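Local coordinates for protein HIT family hydrolase (Legionella pneumophila subsp. pneumophila, PDB 6D6J) that binds a zinc ion and, as a member of the histidine triad family, probably acts as a hydrolase working through a nucleotidylated histidine, at residues Ile48-His53 with Val103-Leu108. Sequence-based numbering, arbitrary orientation.
Sequences IIPKKH and VYHIHL. With ZN (zinc ion), chain G.
H53 and H105 meet at a zinc ion, each giving ND1 to the metal; C11 and C14 supply the other two ligands of this Cys2His2 site. H105 also opens the predicted histidine triad motif of the HIT fold, which runs into strand 108-112 of the antiparallel sheet. The planes of the two imidazoles are turned 82° to each other, with H53 ND1 and H105 ND1 each 2.1 Å from the zinc. Each ring is also held on its far nitrogen. H105 NE2 donates to P50 O at 2.8 Å, with the acceptor almost in the ring plane, a second-shell bond that, together with the metal, fixes the rotation of the imidazole. With CG anti to the backbone N (chi1 -178°), the H105 ring reaches across to the end of strand 44-50, at P50. On H53, NE2 donates to a water in the plane of its ring, and that water in turn donates to Y104 O.

Along the backbone, I48 and L108 form an antiparallel hydrogen-bonded pair: I48 N to L108 O and L108 N to I48 O, both 2.9 Å. The same I48 O receives a CA-H...O contact from H107. These links join the end of strand 44-50 to the start of its neighbour 108-112.

Apolar contacts fill in between. P50 CG meets I106 CG1, the two side chains crossing at about a right angle. I49 CG2 rests against H107 CB. I106 O is buried without a polar partner, with P50 CD 3.3 Å away and I49 CG2 also against it.

H107, predicted to carry AMP on its tele nitrogen, NE2, during the reaction, has CG between the backbone N and carbonyl carbon (chi1 48°), turning its ring back along its own chain, where ND1 donates to H105 O at 2.7 Å, in the carbonyl plane.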
loop_
_atom_site.group_PDB
_atom_site.type_symbol
_atom_site.label_atom_id
_atom_site.label_comp_id
_atom_site.label_asym_id
_atom_site.label_seq_id
_atom_site.Cartn_x
_atom_site.Cartn_y
_atom_site.Cartn_z
ATOM N N ILE B 48 0.011 -5.153 9.257
ATOM C CA ILE B 48 -1.042 -4.356 9.884
ATOM C C ILE B 48 -2.361 -4.844 9.303
ATOM O O ILE B 48 -2.544 -4.845 8.076
ATOM C CB ILE B 48 -0.852 -2.837 9.673
ATOM C CG1 ILE B 48 0.548 -2.341 10.119
ATOM C CG2 ILE B 48 -1.923 -2.072 10.459
ATOM C CD1 ILE B 48 1.675 -2.502 9.120
ATOM N N ILE B 49 -3.258 -5.296 10.175
ATOM C CA ILE B 49 -4.507 -5.929 9.734
ATOM C C ILE B 49 -5.715 -5.275 10.391
ATOM O O ILE B 49 -5.624 -4.774 11.528
ATOM C CB ILE B 49 -4.533 -7.452 9.998
ATOM C CG1 ILE B 49 -4.655 -7.793 11.504
ATOM C CG2 ILE B 49 -3.336 -8.122 9.362
ATOM C CD1 ILE B 49 -5.017 -9.243 11.750
ATOM N N PRO B 50 -6.873 -5.304 9.741
ATOM C CA PRO B 50 -8.118 -5.060 10.478
ATOM C C PRO B 50 -8.442 -6.260 11.358
ATOM O O PRO B 50 -8.142 -7.406 11.011
ATOM C CB PRO B 50 -9.155 -4.922 9.357
ATOM C CG PRO B 50 -8.660 -5.842 8.270
ATOM C CD PRO B 50 -7.129 -5.811 8.377
ATOM N N LYS B 51 -9.086 -6.001 12.501
ATOM C CA LYS B 51 -9.644 -7.111 13.270
ATOM C C LYS B 51 -10.857 -7.718 12.558
ATOM O O LYS B 51 -11.081 -8.928 12.623
ATOM C CB LYS B 51 -9.957 -6.638 14.690
ATOM C CG LYS B 51 -8.711 -6.332 15.512
ATOM C CD LYS B 51 -9.089 -5.801 16.901
ATOM C CE LYS B 51 -7.902 -5.770 17.815
ATOM N NZ LYS B 51 -8.300 -5.297 19.170
ATOM N N LYS B 52 -11.634 -6.901 11.855
ATOM C CA LYS B 52 -12.696 -7.404 10.987
ATOM C C LYS B 52 -12.103 -8.257 9.864
ATOM O O LYS B 52 -11.082 -7.900 9.265
ATOM C CB LYS B 52 -13.435 -6.204 10.361
ATOM C CG LYS B 52 -14.551 -6.589 9.374
ATOM C CD LYS B 52 -15.268 -5.363 8.886
ATOM C CE LYS B 52 -16.395 -5.705 7.953
ATOM N NZ LYS B 52 -17.215 -4.511 7.661
ATOM N N HIS B 53 -12.751 -9.387 9.560
ATOM C CA HIS B 53 -12.321 -10.226 8.451
ATOM C C HIS B 53 -12.810 -9.646 7.128
ATOM O O HIS B 53 -14.017 -9.577 6.872
ATOM C CB HIS B 53 -12.834 -11.651 8.623
ATOM C CG HIS B 53 -12.389 -12.556 7.523
ATOM N ND1 HIS B 53 -11.165 -13.200 7.531
ATOM C CD2 HIS B 53 -12.983 -12.877 6.353
ATOM C CE1 HIS B 53 -11.042 -13.898 6.416
ATOM N NE2 HIS B 53 -12.125 -13.712 5.682
ATOM N N VAL B 103 -2.726 -15.433 2.433
ATOM C CA VAL B 103 -3.690 -15.439 3.524
ATOM C C VAL B 103 -4.803 -14.484 3.133
ATOM O O VAL B 103 -4.553 -13.299 2.855
ATOM C CB VAL B 103 -3.042 -15.021 4.855
ATOM C CG1 VAL B 103 -4.093 -14.950 5.956
ATOM C CG2 VAL B 103 -1.954 -16.002 5.248
ATOM N N TYR B 104 -6.034 -14.997 3.123
ATOM C CA TYR B 104 -7.193 -14.252 2.622
ATOM C C TYR B 104 -7.886 -13.458 3.740
ATOM O O TYR B 104 -9.069 -13.598 4.038
ATOM C CB TYR B 104 -8.111 -15.157 1.787
ATOM C CG TYR B 104 -7.460 -15.353 0.443
ATOM C CD1 TYR B 104 -6.505 -16.340 0.236
ATOM C CD2 TYR B 104 -7.686 -14.447 -0.582
ATOM C CE1 TYR B 104 -5.839 -16.445 -0.984
ATOM C CE2 TYR B 104 -7.052 -14.545 -1.784
ATOM C CZ TYR B 104 -6.134 -15.541 -1.994
ATOM O OH TYR B 104 -5.503 -15.605 -3.214
ATOM N N HIS B 105 -7.086 -12.574 4.345
ATOM C CA HIS B 105 -7.527 -11.556 5.297
ATOM C C HIS B 105 -6.596 -10.385 5.027
ATOM O O HIS B 105 -5.375 -10.562 5.060
ATOM C CB HIS B 105 -7.352 -12.095 6.720
ATOM C CG HIS B 105 -7.804 -11.167 7.813
ATOM N ND1 HIS B 105 -8.636 -11.584 8.837
ATOM C CD2 HIS B 105 -7.477 -9.881 8.095
ATOM C CE1 HIS B 105 -8.815 -10.586 9.687
ATOM N NE2 HIS B 105 -8.110 -9.547 9.270
ATOM N N ILE B 106 -7.148 -9.207 4.710
ATOM C CA ILE B 106 -6.294 -8.127 4.226
ATOM C C ILE B 106 -5.199 -7.800 5.235
ATOM O O ILE B 106 -5.390 -7.850 6.460
ATOM C CB ILE B 106 -7.078 -6.879 3.775
ATOM C CG1 ILE B 106 -7.913 -6.291 4.906
ATOM C CG2 ILE B 106 -7.957 -7.195 2.595
ATOM C CD1 ILE B 106 -8.549 -4.963 4.526
ATOM N N HIS B 107 -4.031 -7.457 4.699
ATOM C CA HIS B 107 -2.876 -7.134 5.522
ATOM C C HIS B 107 -1.977 -6.195 4.744
ATOM O O HIS B 107 -1.697 -6.411 3.565
ATOM C CB HIS B 107 -2.102 -8.388 5.960
ATOM C CG HIS B 107 -1.807 -9.355 4.851
ATOM N ND1 HIS B 107 -2.775 -10.170 4.302
ATOM C CD2 HIS B 107 -0.643 -9.697 4.250
ATOM C CE1 HIS B 107 -2.227 -10.949 3.385
ATOM N NE2 HIS B 107 -0.935 -10.676 3.325
ATOM N N LEU B 108 -1.522 -5.154 5.413
ATOM C CA LEU B 108 -0.528 -4.248 4.853
ATOM C C LEU B 108 0.850 -4.681 5.347
ATOM O O LEU B 108 1.075 -4.793 6.561
ATOM C CB LEU B 108 -0.825 -2.819 5.305
ATOM C CG LEU B 108 0.103 -1.718 4.788
ATOM C CD1 LEU B 108 0.155 -1.751 3.268
ATOM C CD2 LEU B 108 -0.439 -0.371 5.249
HETATM ZN ZN ZN G . -9.700 -13.373 8.989
HETATM O O HOH W 1 -11.195 -15.260 3.458
#